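PDB 6BIO: clan CA, family C40, NlpC/P60 superfamily cysteine peptidase from Trichomonas vaginalis, which probably cleaves peptide bonds in bacterial peptidoglycan as a cysteine peptidase. Local coordinates for residues A[23-26]-A[30-33]; A[62-67]-A[78-83]; A[47-52]-A[185-190]. All coordinates share one frame; numbering follows the deposited sequence. Where two conformers were deposited one is given.

Contact 1 (A[23-26]-A[30-33])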
loop_
_atom_site.group_PDB
_atom_site.type_symbol
_atom_site.label_atom_id
_atom_site.label_comp_id
_atom_site.label_asym_id
_atom_site.label_seq_id
_atom_site.Cartn_x
_atom_site.Cartn_y
_atom_site.Cartn_z
ATOM N N LEU A 23 8.031 -4.477 7.756
ATOM C CA LEU A 23 9.417 -4.788 7.443
ATOM C C LEU A 23 10.360 -4.074 8.387
ATOM O O LEU A 23 10.246 -2.871 8.628
ATOM C CB LEU A 23 9.746 -4.439 6.005
ATOM C CG LEU A 23 9.494 -5.649 5.101
ATOM C CD1 LEU A 23 8.044 -5.952 4.970
ATOM C CD2 LEU A 23 10.123 -5.581 3.832
ATOM N N THR A 24 11.289 -4.845 8.949
ATOM C CA THR A 24 12.303 -4.334 9.841
ATOM C C THR A 24 13.718 -4.427 9.275
ATOM O O THR A 24 14.629 -3.774 9.819
ATOM C CB THR A 24 12.255 -5.137 11.144
ATOM O OG1 THR A 24 12.453 -6.514 10.832
ATOM C CG2 THR A 24 10.953 -4.942 11.909
ATOM N N THR A 25 13.937 -5.260 8.260
ATOM C CA THR A 25 15.195 -5.353 7.517
ATOM C C THR A 25 16.427 -5.153 8.413
ATOM O O THR A 25 17.180 -4.187 8.236
ATOM C CB THR A 25 15.234 -4.410 6.311
ATOM O OG1 THR A 25 15.128 -3.037 6.712
ATOM C CG2 THR A 25 14.103 -4.702 5.343
ATOM N N PRO A 26 16.658 -6.045 9.379
ATOM C CA PRO A 26 17.655 -5.748 10.428
ATOM C C PRO A 26 19.040 -5.353 9.905
ATOM O O PRO A 26 19.648 -6.024 9.076
ATOM C CB PRO A 26 17.713 -7.051 11.225
ATOM C CG PRO A 26 16.333 -7.587 11.093
ATOM C CD PRO A 26 15.928 -7.281 9.684
ATOM N N LEU A 30 16.652 -2.735 3.355
ATOM C CA LEU A 30 16.047 -3.485 2.266
ATOM C C LEU A 30 16.232 -4.979 2.475
ATOM O O LEU A 30 17.104 -5.422 3.233
ATOM C CB LEU A 30 16.627 -3.062 0.908
ATOM C CG LEU A 30 17.983 -3.582 0.498
ATOM C CD1 LEU A 30 18.310 -3.008 -0.886
ATOM C CD2 LEU A 30 19.091 -3.251 1.455
ATOM N N VAL A 31 15.412 -5.765 1.777
ATOM C CA VAL A 31 15.513 -7.224 1.760
ATOM C C VAL A 31 15.195 -7.694 0.347
ATOM O O VAL A 31 14.242 -7.219 -0.282
ATOM C CB VAL A 31 14.585 -7.890 2.826
ATOM C CG1 VAL A 31 13.111 -7.524 2.622
ATOM C CG2 VAL A 31 14.740 -9.408 2.843
ATOM N N LYS A 32 15.958 -8.686 -0.146
ATOM C CA LYS A 32 15.661 -9.291 -1.445
ATOM C C LYS A 32 14.325 -10.018 -1.385
ATOM O O LYS A 32 14.023 -10.722 -0.419
ATOM C CB LYS A 32 16.771 -10.260 -1.851
ATOM C CG LYS A 32 18.019 -9.529 -2.291
ATOM C CD LYS A 32 19.107 -10.512 -2.754
ATOM C CE LYS A 32 20.342 -9.751 -3.294
ATOM N NZ LYS A 32 21.321 -10.671 -3.939
ATOM N N ALA A 33 13.551 -9.915 -2.459
ATOM C CA ALA A 33 12.288 -10.620 -2.599
ATOM C C ALA A 33 12.382 -11.601 -3.763
ATOM O O ALA A 33 13.102 -11.366 -4.754
ATOM C CB ALA A 33 11.154 -9.638 -2.825
#
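T25 and L23 turn methyl groups to V31, T25 packs on the backbone of L30 and V31 as well, and no hydrogen bond joins the two segments. T25 lays CG2 over the backbone at the start of the strand, 3.6 Å from L30 C, and the same methyl lies 4.0 Å from V31 CG1. Its first torsion (chi1 62°) sets OG1 between backbone N and carbonyl carbon, where the hydroxyl bonds T28 O within the connecting loop; CG2 is then anti to the carbonyl carbon. Threonine suits the place because one branch ties down the loop while the other packs against the strand. L30 N, covered here, finds no hydrogen-bonding partner in the model.

V31 carries the apolar side. CG1 stands between its own N and carbonyl carbon (chi1 59°), and the beta-branch thereby puts this methyl near both T25 CG2 and L23 CD2. L23 extends CD2 to 3.8 Å from V31 CG1, the two side chains crossing at about a right angle, which keeps their meeting to one methyl each. The CB of L30 leads away from the loop, and its side chain packs on W47 and Y49.

Around this small cluster, strand 30-34 runs beside strand 46-49, with V31 bonded to L48 through the backbone, while the backbone of L23 bonds D51 and Y52 and those of T24 and T25 bond S79. I75 of strand 71-76 packs against L23 and V31 alike.

Contact 2 (A[62-67]-A[78-83])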
loop_
_atom_site.group_PDB
_atom_site.type_symbol
_atom_site.label_atom_id
_atom_site.label_comp_id
_atom_site.label_asym_id
_atom_site.label_seq_id
_atom_site.Cartn_x
_atom_site.Cartn_y
_atom_site.Cartn_z
ATOM N N GLY A 62 12.202 -20.903 5.598
ATOM C CA GLY A 62 12.919 -19.727 6.042
ATOM C C GLY A 62 12.414 -18.415 5.488
ATOM O O GLY A 62 12.978 -17.366 5.819
ATOM N N PHE A 63 11.388 -18.439 4.649
ATOM C CA PHE A 63 10.823 -17.237 4.061
ATOM C C PHE A 63 9.420 -16.974 4.581
ATOM O O PHE A 63 8.669 -17.897 4.900
ATOM C CB PHE A 63 10.729 -17.403 2.538
ATOM C CG PHE A 63 12.060 -17.430 1.827
ATOM C CD1 PHE A 63 12.686 -16.253 1.431
ATOM C CD2 PHE A 63 12.663 -18.629 1.503
ATOM C CE1 PHE A 63 13.872 -16.277 0.770
ATOM C CE2 PHE A 63 13.877 -18.662 0.860
ATOM C CZ PHE A 63 14.487 -17.484 0.495
ATOM N N ALA A 64 9.060 -15.707 4.593
ATOM C CA ALA A 64 7.686 -15.268 4.746
ATOM C C ALA A 64 7.104 -14.992 3.362
ATOM O O ALA A 64 7.751 -14.337 2.532
ATOM C CB ALA A 64 7.610 -13.979 5.565
ATOM N N HIS A 65 5.898 -15.503 3.118
ATOM C CA HIS A 65 5.133 -15.213 1.926
ATOM C C HIS A 65 4.293 -13.987 2.243
ATOM O O HIS A 65 3.435 -14.043 3.133
ATOM C CB HIS A 65 4.239 -16.394 1.603
ATOM C CG HIS A 65 3.634 -16.326 0.249
ATOM N ND1 HIS A 65 2.694 -17.245 -0.178
ATOM C CD2 HIS A 65 3.843 -15.481 -0.793
ATOM C CE1 HIS A 65 2.352 -16.955 -1.424
ATOM N NE2 HIS A 65 3.036 -15.901 -1.823
ATOM N N VAL A 66 4.559 -12.871 1.562
ATOM C CA VAL A 66 3.938 -11.592 1.883
ATOM C C VAL A 66 3.163 -11.078 0.681
ATOM O O VAL A 66 3.423 -11.441 -0.464
ATOM C CB VAL A 66 4.959 -10.545 2.423
ATOM C CG1 VAL A 66 5.704 -11.116 3.645
ATOM C CG2 VAL A 66 5.967 -10.146 1.342
ATOM N N ARG A 67 2.246 -10.163 0.971
ATOM C CA ARG A 67 1.351 -9.646 -0.040
ATOM C C ARG A 67 1.120 -8.170 0.183
ATOM O O ARG A 67 0.892 -7.729 1.324
ATOM C CB ARG A 67 0.020 -10.376 0.006
ATOM C CG ARG A 67 -1.026 -9.893 -1.023
ATOM C CD ARG A 67 -2.301 -10.689 -0.870
ATOM N NE ARG A 67 -3.057 -10.388 0.321
ATOM C CZ ARG A 67 -3.925 -9.374 0.415
ATOM N NH1 ARG A 67 -4.030 -8.471 -0.542
ATOM N NH2 ARG A 67 -4.698 -9.273 1.484
ATOM N N ASP A 78 13.380 -13.272 8.767
ATOM C CA ASP A 78 13.956 -12.371 9.757
ATOM C C ASP A 78 13.909 -10.919 9.336
ATOM O O ASP A 78 14.359 -10.064 10.093
ATOM C CB ASP A 78 15.399 -12.762 10.038
ATOM C CG ASP A 78 15.514 -14.190 10.449
ATOM O OD1 ASP A 78 14.738 -14.564 11.344
ATOM O OD2 ASP A 78 16.356 -14.923 9.868
ATOM N N SER A 79 13.330 -10.617 8.183
ATOM C CA SER A 79 13.268 -9.235 7.711
ATOM C C SER A 79 11.991 -8.503 8.079
ATOM O O SER A 79 11.844 -7.338 7.697
ATOM C CB SER A 79 13.434 -9.160 6.192
ATOM O OG SER A 79 12.271 -9.662 5.498
ATOM N N LEU A 80 11.057 -9.135 8.782
ATOM C CA LEU A 80 9.802 -8.494 9.145
ATOM C C LEU A 80 9.383 -8.993 10.518
ATOM O O LEU A 80 9.877 -10.020 11.014
ATOM C CB LEU A 80 8.713 -8.738 8.105
ATOM C CG LEU A 80 7.991 -10.061 8.103
ATOM C CD1 LEU A 80 6.951 -10.029 7.027
ATOM C CD2 LEU A 80 8.897 -11.219 7.784
ATOM N N GLU A 81 8.422 -8.275 11.087
ATOM C CA GLU A 81 7.784 -8.624 12.340
ATOM C C GLU A 81 6.276 -8.695 12.137
ATOM O O GLU A 81 5.714 -7.975 11.317
ATOM C CB GLU A 81 8.111 -7.573 13.436
ATOM C CG GLU A 81 7.487 -6.213 13.240
ATOM C CD GLU A 81 8.006 -5.134 14.144
ATOM O OE1 GLU A 81 8.800 -5.472 15.054
ATOM O OE2 GLU A 81 7.621 -3.956 13.973
ATOM N N GLU A 82 5.617 -9.579 12.893
ATOM C CA GLU A 82 4.153 -9.636 12.923
ATOM C C GLU A 82 3.612 -8.527 13.815
ATOM O O GLU A 82 4.184 -8.226 14.873
ATOM C CB GLU A 82 3.659 -10.975 13.464
ATOM C CG GLU A 82 4.154 -12.122 12.641
ATOM C CD GLU A 82 3.039 -13.065 12.171
ATOM O OE1 GLU A 82 1.883 -12.925 12.583
ATOM O OE2 GLU A 82 3.341 -13.993 11.403
ATOM N N ILE A 83 2.492 -7.950 13.403
ATOM C CA ILE A 83 1.861 -6.823 14.069
ATOM C C ILE A 83 0.432 -7.197 14.389
ATOM O O ILE A 83 -0.290 -7.662 13.498
ATOM C CB ILE A 83 1.819 -5.635 13.075
ATOM C CG1 ILE A 83 3.223 -5.158 12.689
ATOM C CG2 ILE A 83 0.907 -4.508 13.588
ATOM C CD1 ILE A 83 3.973 -4.545 13.846
#
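This is a purely apolar contact across the interior of the first small beta domain, whose strongly curved antiparallel strands are consistent with an SH3-like barrel. Strands 63-68 and 80-88 are not neighbours in the sheet: strands 53-60 and 19-23 lie between them in its order. Accordingly no hydrogen bond links the segments, and even the nearest alpha carbons, those of A64 and L80, are 8.3 Å apart. Side chains alone bridge that distance.

On strand 63-68 the alternation of a beta strand turns A64 and V66 inward, while H65 points away, stacks its ring with W74 and bonds D72 through NE2. The small A64 leaves room for a leucine opposite, and the branched V66 flanks it. A64 also touches Y59 of strand 53-60, and V66 packs on V54 of the same strand and on C73 and I75 of strand 71-76, so both inward residues are buried among neighbouring strands.

L80 does the work from the far side. CG sits between its backbone N and carbonyl carbon (chi1 79°), and the forked end straddles two inward residues of one strand. The side chains of L80 and V66 lie alongside one another, pointing oppositely. One prong, L80 CD2, meets A64 CB at 3.8 Å, and the other, CD1, meets V66 CG1 at 3.8 Å.

Contact 3 (A[47-52]-A[185-190])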
loop_
_atom_site.group_PDB
_atom_site.type_symbol
_atom_site.label_atom_id
_atom_site.label_comp_id
_atom_site.label_asym_id
_atom_site.label_seq_id
_atom_site.Cartn_x
_atom_site.Cartn_y
_atom_site.Cartn_z
ATOM N N TRP A 47 13.248 -5.926 -4.390
ATOM C CA TRP A 47 13.433 -5.853 -2.961
ATOM C C TRP A 47 12.184 -5.260 -2.336
ATOM O O TRP A 47 11.371 -4.620 -2.995
ATOM C CB TRP A 47 14.594 -4.917 -2.611
ATOM C CG TRP A 47 15.967 -5.388 -3.023
ATOM C CD1 TRP A 47 16.941 -5.876 -2.180
ATOM C CD2 TRP A 47 16.560 -5.380 -4.325
ATOM N NE1 TRP A 47 18.095 -6.157 -2.870
ATOM C CE2 TRP A 47 17.896 -5.865 -4.190
ATOM C CE3 TRP A 47 16.113 -5.001 -5.589
ATOM C CZ2 TRP A 47 18.768 -6.000 -5.291
ATOM C CZ3 TRP A 47 16.995 -5.127 -6.682
ATOM C CH2 TRP A 47 18.295 -5.627 -6.516
ATOM N N LEU A 48 12.042 -5.475 -1.033
ATOM C CA LEU A 48 11.106 -4.698 -0.231
ATOM C C LEU A 48 11.884 -3.957 0.849
ATOM O O LEU A 48 13.054 -4.253 1.081
ATOM C CB LEU A 48 9.986 -5.550 0.377
ATOM C CG LEU A 48 9.026 -6.158 -0.626
ATOM C CD1 LEU A 48 8.043 -7.057 0.106
ATOM C CD2 LEU A 48 8.319 -5.109 -1.463
ATOM N N TYR A 49 11.235 -2.961 1.483
ATOM C CA TYR A 49 11.959 -1.907 2.202
ATOM C C TYR A 49 11.455 -1.692 3.628
ATOM O O TYR A 49 10.294 -1.946 3.952
ATOM C CB TYR A 49 11.937 -0.595 1.391
ATOM C CG TYR A 49 12.585 -0.791 0.055
ATOM C CD1 TYR A 49 13.958 -0.837 -0.066
ATOM C CD2 TYR A 49 11.822 -1.074 -1.074
ATOM C CE1 TYR A 49 14.573 -1.051 -1.279
ATOM C CE2 TYR A 49 12.411 -1.336 -2.266
ATOM C CZ TYR A 49 13.791 -1.328 -2.384
ATOM O OH TYR A 49 14.395 -1.586 -3.606
ATOM N N PHE A 50 12.363 -1.167 4.446
ATOM C CA PHE A 50 12.091 -0.880 5.842
ATOM C C PHE A 50 10.802 -0.094 6.014
ATOM O O PHE A 50 10.544 0.879 5.297
ATOM C CB PHE A 50 13.269 -0.065 6.378
ATOM C CG PHE A 50 13.101 0.367 7.797
ATOM C CD1 PHE A 50 13.138 -0.544 8.840
ATOM C CD2 PHE A 50 12.837 1.688 8.063
ATOM C CE1 PHE A 50 12.926 -0.095 10.122
ATOM C CE2 PHE A 50 12.668 2.143 9.382
ATOM C CZ PHE A 50 12.688 1.253 10.392
ATOM N N ASP A 51 9.978 -0.517 6.978
ATOM C CA ASP A 51 8.759 0.160 7.397
ATOM C C ASP A 51 7.619 0.052 6.398
ATOM O O ASP A 51 6.599 0.689 6.600
ATOM C CB ASP A 51 9.023 1.599 7.830
ATOM C CG ASP A 51 7.974 2.149 8.774
ATOM O OD1 ASP A 51 7.629 1.460 9.751
ATOM O OD2 ASP A 51 7.535 3.293 8.582
ATOM N N TYR A 52 7.763 -0.774 5.359
ATOM C CA TYR A 52 6.618 -1.142 4.547
ATOM C C TYR A 52 5.711 -2.080 5.334
ATOM O O TYR A 52 6.161 -2.873 6.160
ATOM C CB TYR A 52 7.080 -1.837 3.253
ATOM C CG TYR A 52 7.555 -0.920 2.121
ATOM C CD1 TYR A 52 7.868 0.421 2.344
ATOM C CD2 TYR A 52 7.678 -1.407 0.818
ATOM C CE1 TYR A 52 8.297 1.228 1.316
ATOM C CE2 TYR A 52 8.102 -0.592 -0.201
ATOM C CZ TYR A 52 8.408 0.721 0.040
ATOM O OH TYR A 52 8.832 1.528 -0.981
ATOM N N LEU A 185 9.295 7.414 -2.980
ATOM C CA LEU A 185 8.149 8.130 -2.456
ATOM C C LEU A 185 6.855 7.578 -3.029
ATOM O O LEU A 185 5.861 7.432 -2.306
ATOM C CB LEU A 185 8.313 9.639 -2.754
ATOM C CG LEU A 185 7.199 10.545 -2.244
ATOM C CD1 LEU A 185 7.109 10.540 -0.701
ATOM C CD2 LEU A 185 7.396 11.954 -2.730
ATOM N N MET A 186 6.825 7.273 -4.342
ATOM C CA MET A 186 5.606 6.758 -4.963
ATOM C C MET A 186 5.275 5.392 -4.412
ATOM O O MET A 186 4.122 5.131 -4.061
ATOM C CB MET A 186 5.787 6.669 -6.473
ATOM C CG MET A 186 6.228 7.933 -7.222
ATOM S SD MET A 186 5.108 9.372 -7.147
ATOM C CE MET A 186 5.712 10.175 -5.647
ATOM N N GLN A 187 6.272 4.510 -4.333
ATOM C CA GLN A 187 6.003 3.149 -3.885
ATOM C C GLN A 187 5.563 3.145 -2.429
ATOM O O GLN A 187 4.625 2.431 -2.060
ATOM C CB GLN A 187 7.217 2.262 -4.104
ATOM C CG GLN A 187 6.939 0.792 -3.779
ATOM C CD GLN A 187 8.161 -0.082 -3.858
ATOM O OE1 GLN A 187 9.181 0.171 -3.207
ATOM N NE2 GLN A 187 8.069 -1.144 -4.629
ATOM N N TRP A 188 6.213 3.964 -1.597
ATOM C CA TRP A 188 5.834 4.073 -0.196
ATOM C C TRP A 188 4.376 4.511 -0.062
ATOM O O TRP A 188 3.605 3.972 0.748
ATOM C CB TRP A 188 6.785 5.061 0.513
ATOM C CG TRP A 188 6.244 5.424 1.875
ATOM C CD1 TRP A 188 6.346 4.715 3.011
ATOM C CD2 TRP A 188 5.392 6.539 2.170
ATOM N NE1 TRP A 188 5.605 5.317 4.009
ATOM C CE2 TRP A 188 5.005 6.429 3.515
ATOM C CE3 TRP A 188 4.929 7.624 1.426
ATOM C CZ2 TRP A 188 4.176 7.370 4.124
ATOM C CZ3 TRP A 188 4.108 8.533 2.042
ATOM C CH2 TRP A 188 3.719 8.381 3.368
ATOM N N ALA A 189 3.991 5.570 -0.776
ATOM C CA ALA A 189 2.649 6.113 -0.598
ATOM C C ALA A 189 1.611 5.042 -0.908
ATOM O O ALA A 189 0.620 4.872 -0.190
ATOM C CB ALA A 189 2.443 7.344 -1.479
ATOM N N TYR A 190 1.804 4.316 -2.017
ATOM C CA TYR A 190 0.848 3.268 -2.355
ATOM C C TYR A 190 0.937 2.064 -1.419
ATOM O O TYR A 190 -0.087 1.417 -1.145
ATOM C CB TYR A 190 0.925 2.922 -3.863
ATOM C CG TYR A 190 0.074 3.911 -4.646
ATOM C CD1 TYR A 190 -1.285 3.718 -4.700
ATOM C CD2 TYR A 190 0.608 5.026 -5.264
ATOM C CE1 TYR A 190 -2.097 4.610 -5.323
ATOM C CE2 TYR A 190 -0.211 5.942 -5.894
ATOM C CZ TYR A 190 -1.567 5.705 -5.958
ATOM O OH TYR A 190 -2.426 6.588 -6.572
HETATM O O HOH W 1 10.132 -3.259 -5.078
#
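Hydrogen bonding between Y52 and Q187 leads this contact. Y52 OH donates to Q187 OE1 at 2.6 Å, a short bond that meets the carbonyl at a C=O...O angle of 116° with the donor somewhat tilted from the amide plane. Ring and amide planes stand nearly perpendicular (87°). With CG anti to its backbone N (chi1 -174°) and the chain extended beyond, Q187 reaches from the helix to the tyrosine. Glutamine suits this buried position because its other end is also used: NE2 donates to M197 O and to a water at 3.0 Å from NE2, and that water in turn donates to W47 O at 2.8 Å.

Y52 is also covered on one face. Y49 CB lies over the centre of the Y52 ring, 3.9 Å above its plane, in a type II turn in which D51 takes a positive phi and Y52 N bonds Y49 O. The Y49 ring, which makes a cation-pi contact with R199, brings CD2 to 3.6 Å from Q187 OE1. Apolar contact is lighter: Y52 CE1 approaches W188 CB at 4.2 Å, along the edge of the indole.

Among charges, D51 forms a salt bridge to R192, just past the helix, and a second to R22 of its own domain. The arrangement is an interdomain interface, joining the turn after strand 46-49 to helix 182-191, the helix that in NlpC/P60 peptidases typically carries the catalytic cysteine at its N-terminal end.

In the fold
From the N terminus, the chain leaves strand 19-23 and contact 1 closes a short loop before strand 30-34. Contact 3 opens next, at 47-52, and is not completed until helix 182-191, so it spans the rest of the first beta domain and the SH3 family region. Contact 2 closes its own smaller loop inside that span, while contact 1 precedes both. Contacts 1 and 2 meet at the turn around S79; contacts 1 and 3 adjoin because strands 30-34 and 46-49 are neighbours in the sheet. V66 CG2 also packs on L48 CD1, linking contacts 2 and 3. Contacts 1 and 2 lie within the beta domain, while contact 3 joins it to the peptidase domain.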